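Local coordinates for penicillin-binding protein A (Mycobacterium tuberculosis, PDB 3UN7) that probably cross-links the peptidoglycan of the cell wall as a penicillin-sensitive D,D-transpeptidase and takes part in regulating cell length, at residues L214-I220 against T255-L260; K395-A399 against P410-Y414; L269-A273 against V294-P298; I185-P191 against V313-L318. All coordinates share one frame; numbering follows the deposited sequence.

Contact 1 (L214-I220 against T255-L260); sequences LTAAPTI and TAFVQL
Gln259 reaches from helix 254-264 to the backbone of Thr215, while Thr255, one turn earlier, meets the carbonyl of Ala217; an ST turn, in which Ala217 N donates to Thr215 OG1, bends the chain between these two points. The contact lays two short strands of the transpeptidase domain, 213-215 and 219-221, against one side of the helix. The carboxamide of Gln259 comes obliquely over Thr215, its chain extended with CG anti to the backbone N (chi1 -173°). Its OE1 accepts from Thr215 N at 2.9 Å in a nearly straight bond (173° at the hydrogen), the N-H approaching somewhat tilted from the carbonyl plane, and the same oxygen lies 3.4 Å from the Thr215 CG2 methyl. Thr255 OG1 donates to Ala217 O at 2.6 Å, in the carbonyl plane. Water 1 donates to both Thr255 OG1 and Thr215 O, so the Thr255 hydroxyl is held as donor and acceptor at once. Ile220 runs past Thr255 in the opposite direction: its CG2 touches Thr255 CG2 at 3.6 Å and Val258 CG1 at 3.8 Å. The Ile220 side chain crosses that of Gln259 at about a right angle, and its CD1 meets Gln259 CB. Val258 also rests on Leu229 of the neighbouring strand, whereas Phe257 leaves the helix on another side to pack on helix 196-205. At the other end of the contact Leu214 lies over Ala256 and Leu260, with Leu214 CB 4.0 Å from Ala256 CB and Leu214 CD1 4.2 Å from Leu260 CB.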
loop_
_atom_site.group_PDB
_atom_site.type_symbol
_atom_site.label_atom_id
_atom_site.label_comp_id
_atom_site.label_asym_id
_atom_site.label_seq_id
_atom_site.Cartn_x
_atom_site.Cartn_y
_atom_site.Cartn_z
ATOM N N LEU A 214 23.105 4.090 21.433
ATOM C CA LEU A 214 23.205 5.094 20.371
ATOM C C LEU A 214 22.910 6.484 20.918
ATOM O O LEU A 214 22.254 6.626 21.959
ATOM C CB LEU A 214 22.224 4.783 19.235
ATOM C CG LEU A 214 22.281 3.392 18.615
ATOM C CD1 LEU A 214 20.983 3.104 17.824
ATOM C CD2 LEU A 214 23.497 3.271 17.745
ATOM N N THR A 215 23.356 7.506 20.192
ATOM C CA THR A 215 23.186 8.892 20.630
ATOM C C THR A 215 21.730 9.249 20.933
ATOM O O THR A 215 20.807 8.829 20.229
ATOM C CB THR A 215 23.802 9.922 19.646
ATOM O OG1 THR A 215 23.599 11.238 20.167
ATOM C CG2 THR A 215 23.177 9.830 18.252
ATOM N N ALA A 216 21.550 10.002 22.014
ATOM C CA ALA A 216 20.255 10.528 22.397
ATOM C C ALA A 216 20.171 12.010 22.036
ATOM O O ALA A 216 19.155 12.649 22.296
ATOM C CB ALA A 216 20.024 10.325 23.892
ATOM N N ALA A 217 21.237 12.531 21.420
ATOM C CA ALA A 217 21.378 13.956 21.075
ATOM C C ALA A 217 20.222 14.483 20.232
ATOM O O ALA A 217 19.760 13.786 19.337
ATOM C CB ALA A 217 22.724 14.215 20.358
ATOM N N PRO A 218 19.757 15.720 20.518
ATOM C CA PRO A 218 18.656 16.352 19.789
ATOM C C PRO A 218 19.007 16.745 18.347
ATOM O O PRO A 218 18.109 16.885 17.524
ATOM C CB PRO A 218 18.353 17.598 20.626
ATOM C CG PRO A 218 19.629 17.914 21.314
ATOM C CD PRO A 218 20.266 16.591 21.599
ATOM N N THR A 219 20.293 16.934 18.054
ATOM C CA THR A 219 20.756 17.168 16.680
ATOM C C THR A 219 22.033 16.381 16.398
ATOM O O THR A 219 22.775 16.043 17.320
ATOM C CB THR A 219 21.015 18.665 16.356
ATOM O OG1 THR A 219 22.145 19.142 17.102
ATOM C CG2 THR A 219 19.782 19.528 16.634
ATOM N N ILE A 220 22.272 16.110 15.118
ATOM C CA ILE A 220 23.437 15.366 14.656
ATOM C C ILE A 220 23.912 15.978 13.331
ATOM O O ILE A 220 23.112 16.122 12.394
ATOM C CB ILE A 220 23.113 13.841 14.512
ATOM C CG1 ILE A 220 24.382 13.007 14.301
ATOM C CG2 ILE A 220 22.086 13.565 13.396
ATOM C CD1 ILE A 220 24.129 11.493 14.388
ATOM N N THR A 255 18.151 10.973 15.348
ATOM C CA THR A 255 19.611 11.081 15.371
ATOM C C THR A 255 20.291 9.727 15.625
ATOM O O THR A 255 21.350 9.433 15.058
ATOM C CB THR A 255 20.082 12.164 16.363
ATOM O OG1 THR A 255 19.649 11.832 17.682
ATOM C CG2 THR A 255 19.504 13.528 15.966
ATOM N N ALA A 256 19.653 8.907 16.453
ATOM C CA ALA A 256 20.071 7.531 16.685
ATOM C C ALA A 256 20.071 6.682 15.412
ATOM O O ALA A 256 20.962 5.862 15.223
ATOM C CB ALA A 256 19.194 6.884 17.757
ATOM N N PHE A 257 19.075 6.865 14.543
ATOM C CA PHE A 257 19.047 6.122 13.283
ATOM C C PHE A 257 19.964 6.697 12.197
ATOM O O PHE A 257 20.459 5.958 11.340
ATOM C CB PHE A 257 17.612 5.896 12.817
ATOM C CG PHE A 257 16.917 4.856 13.630
ATOM C CD1 PHE A 257 17.067 3.513 13.312
ATOM C CD2 PHE A 257 16.204 5.206 14.773
ATOM C CE1 PHE A 257 16.467 2.528 14.086
ATOM C CE2 PHE A 257 15.604 4.226 15.554
ATOM C CZ PHE A 257 15.740 2.878 15.204
ATOM N N VAL A 258 20.205 8.003 12.247
ATOM C CA VAL A 258 21.209 8.615 11.374
ATOM C C VAL A 258 22.561 7.985 11.727
ATOM O O VAL A 258 23.278 7.478 10.853
ATOM C CB VAL A 258 21.239 10.162 11.540
ATOM C CG1 VAL A 258 22.459 10.776 10.840
ATOM C CG2 VAL A 258 19.947 10.770 10.991
ATOM N N GLN A 259 22.879 7.988 13.014
ATOM C CA GLN A 259 24.125 7.394 13.514
ATOM C C GLN A 259 24.195 5.894 13.187
ATOM O O GLN A 259 25.200 5.412 12.670
ATOM C CB GLN A 259 24.262 7.645 15.021
ATOM C CG GLN A 259 25.597 7.212 15.619
ATOM C CD GLN A 259 25.583 7.249 17.120
ATOM O OE1 GLN A 259 24.648 6.768 17.756
ATOM N NE2 GLN A 259 26.612 7.843 17.701
ATOM N N LEU A 260 23.102 5.176 13.437
ATOM C CA LEU A 260 23.053 3.736 13.184
ATOM C C LEU A 260 23.215 3.381 11.700
ATOM O O LEU A 260 23.945 2.459 11.364
ATOM C CB LEU A 260 21.757 3.128 13.744
ATOM C CG LEU A 260 21.575 1.616 13.515
ATOM C CD1 LEU A 260 22.603 0.817 14.328
ATOM C CD2 LEU A 260 20.151 1.151 13.829
HETATM O O HOH W 1 18.273 10.129 19.287
#

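Contact 2 (K395-A399 against P410-Y414); sequences KTGTA and PHAWY
Gly397 and Trp413 exchange both backbone bonds in an antiparallel beta hairpin, strands 393-399 and 411-418, at the edge of the five-stranded sheet of the transpeptidase domain. Trp413 N donates to Gly397 O at 2.8 Å in a straight bond, and Gly397 N returns one to Trp413 O. Ala399 and His411 form the next hydrogen-bonded pair, with His411 N on Ala399 O at 2.8 Å and Ala399 N on His411 O at 3.0 Å, the latter more bent (143°). In the non-hydrogen-bonded pair between them, Thr398 N-H and C=O face away from the hairpin partner, and the Thr398 backbone bonds to Ser193, by similarity the acyl-ester nucleophile. The strand is thus one wall of the probable active site, and Lys395 with Thr396 and Gly397 makes the KTG motif of this family. Lys395 NZ bonds Ser252 OG, with a weak second bond to Thr396 O. Other polar ends are satisfied outside the hairpin: Thr396 OG1 by Thr441, His411 ND1 by Asn433 N, and Tyr414 OH by Glu378. The Trp413 indole gives NE1 to Pro190 O, while Ala399 CB sits at the ring edge, 3.9 Å from Trp413 NE1.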
loop_
_atom_site.group_PDB
_atom_site.type_symbol
_atom_site.label_atom_id
_atom_site.label_comp_id
_atom_site.label_asym_id
_atom_site.label_seq_id
_atom_site.Cartn_x
_atom_site.Cartn_y
_atom_site.Cartn_z
ATOM N N LYS A 395 4.573 0.716 13.088
ATOM C CA LYS A 395 5.507 1.829 13.068
ATOM C C LYS A 395 4.763 3.041 12.498
ATOM O O LYS A 395 4.264 2.980 11.374
ATOM C CB LYS A 395 6.737 1.509 12.213
ATOM C CG LYS A 395 7.848 2.575 12.305
ATOM C CD LYS A 395 8.586 2.468 13.643
ATOM C CE LYS A 395 9.609 3.584 13.847
ATOM N NZ LYS A 395 8.963 4.915 13.969
ATOM N N THR A 396 4.685 4.132 13.267
ATOM C CA THR A 396 4.072 5.360 12.749
ATOM C C THR A 396 5.138 6.419 12.545
ATOM O O THR A 396 6.058 6.560 13.359
ATOM C CB THR A 396 2.870 5.898 13.606
ATOM O OG1 THR A 396 3.268 7.015 14.396
ATOM C CG2 THR A 396 2.290 4.850 14.493
ATOM N N GLY A 397 5.055 7.143 11.435
ATOM C CA GLY A 397 6.030 8.201 11.205
ATOM C C GLY A 397 5.547 9.272 10.252
ATOM O O GLY A 397 4.409 9.234 9.771
ATOM N N THR A 398 6.421 10.236 10.010
ATOM C CA THR A 398 6.165 11.292 9.054
ATOM C C THR A 398 7.241 11.226 7.996
ATOM O O THR A 398 8.273 10.588 8.195
ATOM C CB THR A 398 6.233 12.692 9.693
ATOM O OG1 THR A 398 7.556 12.919 10.170
ATOM C CG2 THR A 398 5.284 12.808 10.844
ATOM N N ALA A 399 6.979 11.896 6.878
ATOM C CA ALA A 399 7.891 11.941 5.751
ATOM C C ALA A 399 7.817 13.308 5.084
ATOM O O ALA A 399 6.770 13.683 4.553
ATOM C CB ALA A 399 7.541 10.845 4.753
ATOM N N PRO A 410 4.533 17.503 6.261
ATOM C CA PRO A 410 4.981 16.159 5.907
ATOM C C PRO A 410 3.836 15.154 5.790
ATOM O O PRO A 410 2.744 15.405 6.294
ATOM C CB PRO A 410 5.900 15.792 7.075
ATOM C CG PRO A 410 6.351 17.115 7.620
ATOM C CD PRO A 410 5.128 17.953 7.531
ATOM N N HIS A 411 4.095 14.035 5.115
ATOM C CA HIS A 411 3.151 12.926 5.032
ATOM C C HIS A 411 3.083 12.185 6.360
ATOM O O HIS A 411 4.034 12.218 7.133
ATOM C CB HIS A 411 3.590 11.938 3.953
ATOM C CG HIS A 411 3.714 12.536 2.585
ATOM N ND1 HIS A 411 2.813 13.452 2.088
ATOM C CD2 HIS A 411 4.621 12.327 1.599
ATOM C CE1 HIS A 411 3.172 13.796 0.862
ATOM N NE2 HIS A 411 4.264 13.125 0.541
ATOM N N ALA A 412 1.976 11.489 6.611
ATOM C CA ALA A 412 1.850 10.680 7.819
ATOM C C ALA A 412 1.645 9.250 7.376
ATOM O O ALA A 412 0.754 8.978 6.574
ATOM C CB ALA A 412 0.681 11.144 8.651
ATOM N N TRP A 413 2.480 8.356 7.898
ATOM C CA TRP A 413 2.448 6.946 7.568
ATOM C C TRP A 413 2.135 6.136 8.814
ATOM O O TRP A 413 2.556 6.495 9.917
ATOM C CB TRP A 413 3.825 6.480 7.123
ATOM C CG TRP A 413 4.275 6.768 5.719
ATOM C CD1 TRP A 413 5.098 7.781 5.318
ATOM C CD2 TRP A 413 4.024 5.965 4.551
ATOM N NE1 TRP A 413 5.343 7.689 3.962
ATOM C CE2 TRP A 413 4.709 6.571 3.473
ATOM C CE3 TRP A 413 3.273 4.801 4.313
ATOM C CZ2 TRP A 413 4.660 6.059 2.163
ATOM C CZ3 TRP A 413 3.225 4.279 2.997
ATOM C CH2 TRP A 413 3.918 4.911 1.947
ATOM N N TYR A 414 1.445 5.015 8.616
ATOM C CA TYR A 414 1.307 3.976 9.637
ATOM C C TYR A 414 1.442 2.654 8.907
ATOM O O TYR A 414 0.735 2.413 7.941
ATOM C CB TYR A 414 -0.069 4.058 10.277
ATOM C CG TYR A 414 -0.379 3.075 11.403
ATOM C CD1 TYR A 414 0.144 3.257 12.688
ATOM C CD2 TYR A 414 -1.257 2.009 11.193
ATOM C CE1 TYR A 414 -0.183 2.385 13.729
ATOM C CE2 TYR A 414 -1.589 1.140 12.206
ATOM C CZ TYR A 414 -1.042 1.318 13.464
ATOM O OH TYR A 414 -1.399 0.443 14.448
#

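Contact 3 (L269-A273 against V294-P298); sequences LRSMA and VGPIP
Arg270 and Ala273, one turn apart on helix 266-275, face the irregular loop 294-298; here, in the penicillin-binding transpeptidase fold, the helix packs on the loop that leads into helix 300-306.

The polar part rests on Arg270, whose chain stays extended from CG to NE after leaving with CG beside the backbone N and anti to the carbonyl carbon (chi1 -68°). This stretch carries the guanidinium beyond the helix to the loop carbonyls. Arg270 NH1 donates to Pro296 O at 3.0 Å, with 154° at the hydrogen; the oxygen is near the guanidinium edge, 16° out of its plane. Ile297 O also lies at this edge, 3.1 Å from Arg270 NH1. On the other terminal nitrogen, NH2 forms a salt bridge with Asp267 one turn back in the same helix, which ties the group to its own helix as well as to the loop. These two partners together limit its rotation. At the start of the loop, Val294 N hydrogen-bonds Asp279 OD2.

The apolar part includes the same arginine chain. Arg270 and Ile297 run antiparallel alongside one another, with Ile297 CD1 3.8 Å from Arg270 CG, so that the isoleucine lies against the aliphatic portion of the arginine. Ile297 also touches Leu303 of helix 300-306. Val294 fills the place next to Ala273, and Thr306 and Phe195 pack round it too. The small methyl of Ala273 permits close approach: Ala273 CB is 3.7 Å from Val294 CB and 3.8 Å from Val294 CG2.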
loop_
_atom_site.group_PDB
_atom_site.type_symbol
_atom_site.label_atom_id
_atom_site.label_comp_id
_atom_site.label_asym_id
_atom_site.label_seq_id
_atom_site.Cartn_x
_atom_site.Cartn_y
_atom_site.Cartn_z
ATOM N N LEU A 269 22.559 -1.204 3.645
ATOM C CA LEU A 269 21.212 -0.623 3.571
ATOM C C LEU A 269 20.561 -0.931 2.216
ATOM O O LEU A 269 19.398 -1.336 2.159
ATOM C CB LEU A 269 21.237 0.883 3.895
ATOM C CG LEU A 269 19.935 1.602 4.280
ATOM C CD1 LEU A 269 19.107 0.870 5.353
ATOM C CD2 LEU A 269 20.258 3.005 4.744
ATOM N N ARG A 270 21.334 -0.763 1.139
ATOM C CA ARG A 270 20.932 -1.128 -0.229
ATOM C C ARG A 270 20.521 -2.592 -0.338
ATOM O O ARG A 270 19.542 -2.923 -1.016
ATOM C CB ARG A 270 22.099 -0.906 -1.212
ATOM C CG ARG A 270 22.506 0.545 -1.446
ATOM C CD ARG A 270 23.528 0.686 -2.609
ATOM N NE ARG A 270 24.053 2.053 -2.690
ATOM C CZ ARG A 270 25.308 2.416 -2.419
ATOM N NH1 ARG A 270 25.659 3.699 -2.509
ATOM N NH2 ARG A 270 26.222 1.512 -2.069
ATOM N N SER A 271 21.309 -3.458 0.297
ATOM C CA SER A 271 21.077 -4.892 0.305
ATOM C C SER A 271 19.799 -5.254 1.047
ATOM O O SER A 271 19.027 -6.096 0.580
ATOM C CB SER A 271 22.266 -5.620 0.934
ATOM O OG SER A 271 21.991 -7.015 1.061
ATOM N N MET A 272 19.572 -4.620 2.195
ATOM C CA MET A 272 18.346 -4.879 2.965
ATOM C C MET A 272 17.111 -4.320 2.264
ATOM O O MET A 272 16.069 -4.976 2.218
ATOM C CB MET A 272 18.448 -4.363 4.405
ATOM C CG MET A 272 17.289 -4.837 5.296
ATOM S SD MET A 272 17.128 -6.642 5.352
ATOM C CE MET A 272 18.660 -7.108 6.143
ATOM N N ALA A 273 17.231 -3.104 1.729
ATOM C CA ALA A 273 16.177 -2.506 0.901
ATOM C C ALA A 273 15.773 -3.463 -0.225
ATOM O O ALA A 273 14.597 -3.698 -0.446
ATOM C CB ALA A 273 16.647 -1.162 0.331
ATOM N N VAL A 294 15.525 2.677 -2.926
ATOM C CA VAL A 294 16.284 3.238 -1.809
ATOM C C VAL A 294 17.098 4.466 -2.271
ATOM O O VAL A 294 17.589 5.255 -1.454
ATOM C CB VAL A 294 17.194 2.153 -1.165
ATOM C CG1 VAL A 294 18.410 1.847 -2.055
ATOM C CG2 VAL A 294 17.620 2.556 0.240
ATOM N N GLY A 295 17.242 4.623 -3.584
ATOM C CA GLY A 295 18.047 5.706 -4.154
ATOM C C GLY A 295 19.493 5.285 -4.332
ATOM O O GLY A 295 19.891 4.234 -3.831
ATOM N N PRO A 296 20.294 6.100 -5.048
ATOM C CA PRO A 296 21.682 5.731 -5.312
ATOM C C PRO A 296 22.621 5.906 -4.111
ATOM O O PRO A 296 23.687 5.291 -4.077
ATOM C CB PRO A 296 22.079 6.663 -6.461
ATOM C CG PRO A 296 21.228 7.887 -6.245
ATOM C CD PRO A 296 19.940 7.407 -5.640
ATOM N N ILE A 297 22.227 6.723 -3.133
ATOM C CA ILE A 297 23.052 6.993 -1.929
ATOM C C ILE A 297 24.495 7.444 -2.279
ATOM O O ILE A 297 25.461 6.744 -1.953
ATOM C CB ILE A 297 23.069 5.785 -0.918
ATOM C CG1 ILE A 297 21.671 5.139 -0.763
ATOM C CG2 ILE A 297 23.561 6.243 0.430
ATOM C CD1 ILE A 297 21.649 3.892 0.122
ATOM N N PRO A 298 24.638 8.618 -2.941
ATOM C CA PRO A 298 25.944 9.078 -3.474
ATOM C C PRO A 298 26.993 9.420 -2.419
ATOM O O PRO A 298 28.196 9.294 -2.674
ATOM C CB PRO A 298 25.578 10.337 -4.275
ATOM C CG PRO A 298 24.322 10.845 -3.641
ATOM C CD PRO A 298 23.561 9.590 -3.229
#

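Contact 4 (I185-P191 against V313-L318); sequences ISETYPP and VALTPL
Tyr189 and Leu315 form a single antiparallel bridge, a hydrogen-bonded pair in which Leu315 N donates to Tyr189 O at 2.8 Å and Tyr189 N to Leu315 O at 2.9 Å. CA-H...O contacts flank the bridge, from Thr316 CA to Glu187 O and from Pro190 CA to Val313 O. Glu187 O is buried here without a conventional donor. Pro191 supplies the tightest side-chain packing: its CG presses on Val313 CG1 at 3.5 Å, and its CB meets Leu315 CD2 at 4.0 Å, both neighbouring side chains crossing the proline at about a right angle. Tyr189, with CG anti to the carbonyl carbon (chi1 -61°), turns its ring edge onto Pro317, Tyr189 CD2 to Pro317 CD at 4.0 Å; its OH bonds Glu432. Thr188 CG2 lies 3.9 Å from Thr316 CG2, while Thr188 CB touches Ala314 CB. Ile185 and Leu318 run alongside in the same direction, Ile185 CG2 3.9 Å from Leu318 CD2. Thr316 OG1 caps helix 317-328 by accepting from Ala319 N. The loop 185-191 runs toward helix 196-205, and the bridge lies just ahead in the chain of Ser193, by similarity the acyl-ester residue. Leu318 and Pro317 pack on strand 131-136 of the central sheet, Leu315 packs on Asn320 and Ile323 of helix 317-328, which follows it, and strand 411-418 lies against the loop 185-191.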
loop_
_atom_site.group_PDB
_atom_site.type_symbol
_atom_site.label_atom_id
_atom_site.label_comp_id
_atom_site.label_asym_id
_atom_site.label_seq_id
_atom_site.Cartn_x
_atom_site.Cartn_y
_atom_site.Cartn_z
ATOM N N ILE A 185 -0.577 1.971 -5.534
ATOM C CA ILE A 185 0.386 1.189 -6.350
ATOM C C ILE A 185 1.115 1.950 -7.444
ATOM O O ILE A 185 2.105 1.456 -7.959
ATOM C CB ILE A 185 -0.274 -0.030 -7.015
ATOM C CG1 ILE A 185 -1.383 0.392 -8.013
ATOM C CG2 ILE A 185 -0.800 -0.986 -5.954
ATOM C CD1 ILE A 185 -1.914 -0.762 -8.894
ATOM N N SER A 186 0.602 3.115 -7.833
ATOM C CA SER A 186 1.128 3.860 -8.995
ATOM C C SER A 186 2.001 5.042 -8.605
ATOM O O SER A 186 2.665 5.623 -9.461
ATOM C CB SER A 186 -0.013 4.378 -9.883
ATOM O OG SER A 186 -0.712 3.313 -10.501
ATOM N N GLU A 187 1.980 5.421 -7.330
ATOM C CA GLU A 187 2.723 6.598 -6.879
ATOM C C GLU A 187 3.681 6.180 -5.775
ATOM O O GLU A 187 3.358 5.301 -4.967
ATOM C CB GLU A 187 1.754 7.691 -6.400
ATOM C CG GLU A 187 2.385 9.065 -6.042
ATOM C CD GLU A 187 1.340 10.180 -5.847
ATOM O OE1 GLU A 187 0.205 10.057 -6.366
ATOM O OE2 GLU A 187 1.647 11.190 -5.165
ATOM N N THR A 188 4.867 6.790 -5.759
ATOM C CA THR A 188 5.835 6.527 -4.706
ATOM C C THR A 188 5.975 7.775 -3.849
ATOM O O THR A 188 5.786 8.900 -4.333
ATOM C CB THR A 188 7.229 6.146 -5.243
ATOM O OG1 THR A 188 7.677 7.164 -6.133
ATOM C CG2 THR A 188 7.218 4.803 -5.949
ATOM N N TYR A 189 6.304 7.559 -2.579
ATOM C CA TYR A 189 6.374 8.616 -1.570
ATOM C C TYR A 189 7.577 8.345 -0.707
ATOM O O TYR A 189 7.948 7.188 -0.546
ATOM C CB TYR A 189 5.143 8.558 -0.668
ATOM C CG TYR A 189 3.845 8.754 -1.391
ATOM C CD1 TYR A 189 3.290 10.037 -1.527
ATOM C CD2 TYR A 189 3.165 7.672 -1.945
ATOM C CE1 TYR A 189 2.084 10.229 -2.197
ATOM C CE2 TYR A 189 1.957 7.849 -2.611
ATOM C CZ TYR A 189 1.421 9.129 -2.729
ATOM O OH TYR A 189 0.228 9.307 -3.381
ATOM N N PRO A 190 8.192 9.395 -0.129
ATOM C CA PRO A 190 9.206 9.090 0.884
ATOM C C PRO A 190 8.536 8.344 2.035
ATOM O O PRO A 190 7.450 8.747 2.454
ATOM C CB PRO A 190 9.683 10.475 1.351
ATOM C CG PRO A 190 9.283 11.419 0.261
ATOM C CD PRO A 190 8.045 10.845 -0.365
ATOM N N PRO A 191 9.145 7.240 2.507
ATOM C CA PRO A 191 8.600 6.484 3.636
ATOM C C PRO A 191 8.894 7.133 4.999
ATOM O O PRO A 191 8.247 6.800 5.998
ATOM C CB PRO A 191 9.324 5.144 3.521
ATOM C CG PRO A 191 10.681 5.534 2.964
ATOM C CD PRO A 191 10.361 6.607 1.958
ATOM N N VAL A 313 14.859 7.853 -1.084
ATOM C CA VAL A 313 13.983 6.704 -0.788
ATOM C C VAL A 313 12.533 7.001 -1.188
ATOM O O VAL A 313 11.964 8.010 -0.783
ATOM C CB VAL A 313 14.049 6.285 0.697
ATOM C CG1 VAL A 313 13.420 4.910 0.898
ATOM C CG2 VAL A 313 15.477 6.263 1.160
ATOM N N ALA A 314 11.941 6.119 -1.992
ATOM C CA ALA A 314 10.569 6.320 -2.456
ATOM C C ALA A 314 9.881 4.961 -2.576
ATOM O O ALA A 314 10.391 4.063 -3.244
ATOM C CB ALA A 314 10.558 7.073 -3.787
ATOM N N LEU A 315 8.745 4.818 -1.894
ATOM C CA LEU A 315 8.025 3.551 -1.805
ATOM C C LEU A 315 6.562 3.766 -2.159
ATOM O O LEU A 315 5.991 4.815 -1.852
ATOM C CB LEU A 315 8.082 3.029 -0.364
ATOM C CG LEU A 315 9.178 2.097 0.173
ATOM C CD1 LEU A 315 10.539 2.709 0.130
ATOM C CD2 LEU A 315 8.837 1.703 1.599
ATOM N N THR A 316 5.946 2.767 -2.783
ATOM C CA THR A 316 4.496 2.760 -2.933
ATOM C C THR A 316 3.928 2.383 -1.579
ATOM O O THR A 316 4.617 1.754 -0.783
ATOM C CB THR A 316 4.012 1.738 -3.973
ATOM O OG1 THR A 316 4.383 0.417 -3.566
ATOM C CG2 THR A 316 4.596 2.035 -5.372
ATOM N N PRO A 317 2.695 2.816 -1.273
ATOM C CA PRO A 317 2.002 2.272 -0.100
ATOM C C PRO A 317 1.934 0.731 -0.075
ATOM O O PRO A 317 2.106 0.139 0.980
ATOM C CB PRO A 317 0.616 2.907 -0.189
ATOM C CG PRO A 317 0.913 4.274 -0.853
ATOM C CD PRO A 317 1.934 3.906 -1.915
ATOM N N LEU A 318 1.707 0.092 -1.221
ATOM C CA LEU A 318 1.769 -1.369 -1.277
ATOM C C LEU A 318 3.125 -1.942 -0.821
ATOM O O LEU A 318 3.161 -2.939 -0.090
ATOM C CB LEU A 318 1.433 -1.873 -2.680
ATOM C CG LEU A 318 1.572 -3.377 -2.927
ATOM C CD1 LEU A 318 0.573 -4.159 -2.095
ATOM C CD2 LEU A 318 1.434 -3.736 -4.427
#

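Overall arrangement
From the N terminus, the chain first meets contact 4 at 185-191, just ahead of helix 196-205, and closes its loop only at 313-318. Contacts 1 and 3 are nested within it in series: contact 1 joins strands 213-215 and 219-221 to helix 254-264, and contact 3 joins the following helix 266-275 to the loop before helix 300-306. Contact 2 comes last, a short hairpin on the edge of the five-stranded sheet. None cross. Contact 4 touches contacts 2 and 3: Val313 packs on Val294 of contact 3, and the touch with contact 2 joins the helical part to the sheet. Contact 1 stands apart, touching none.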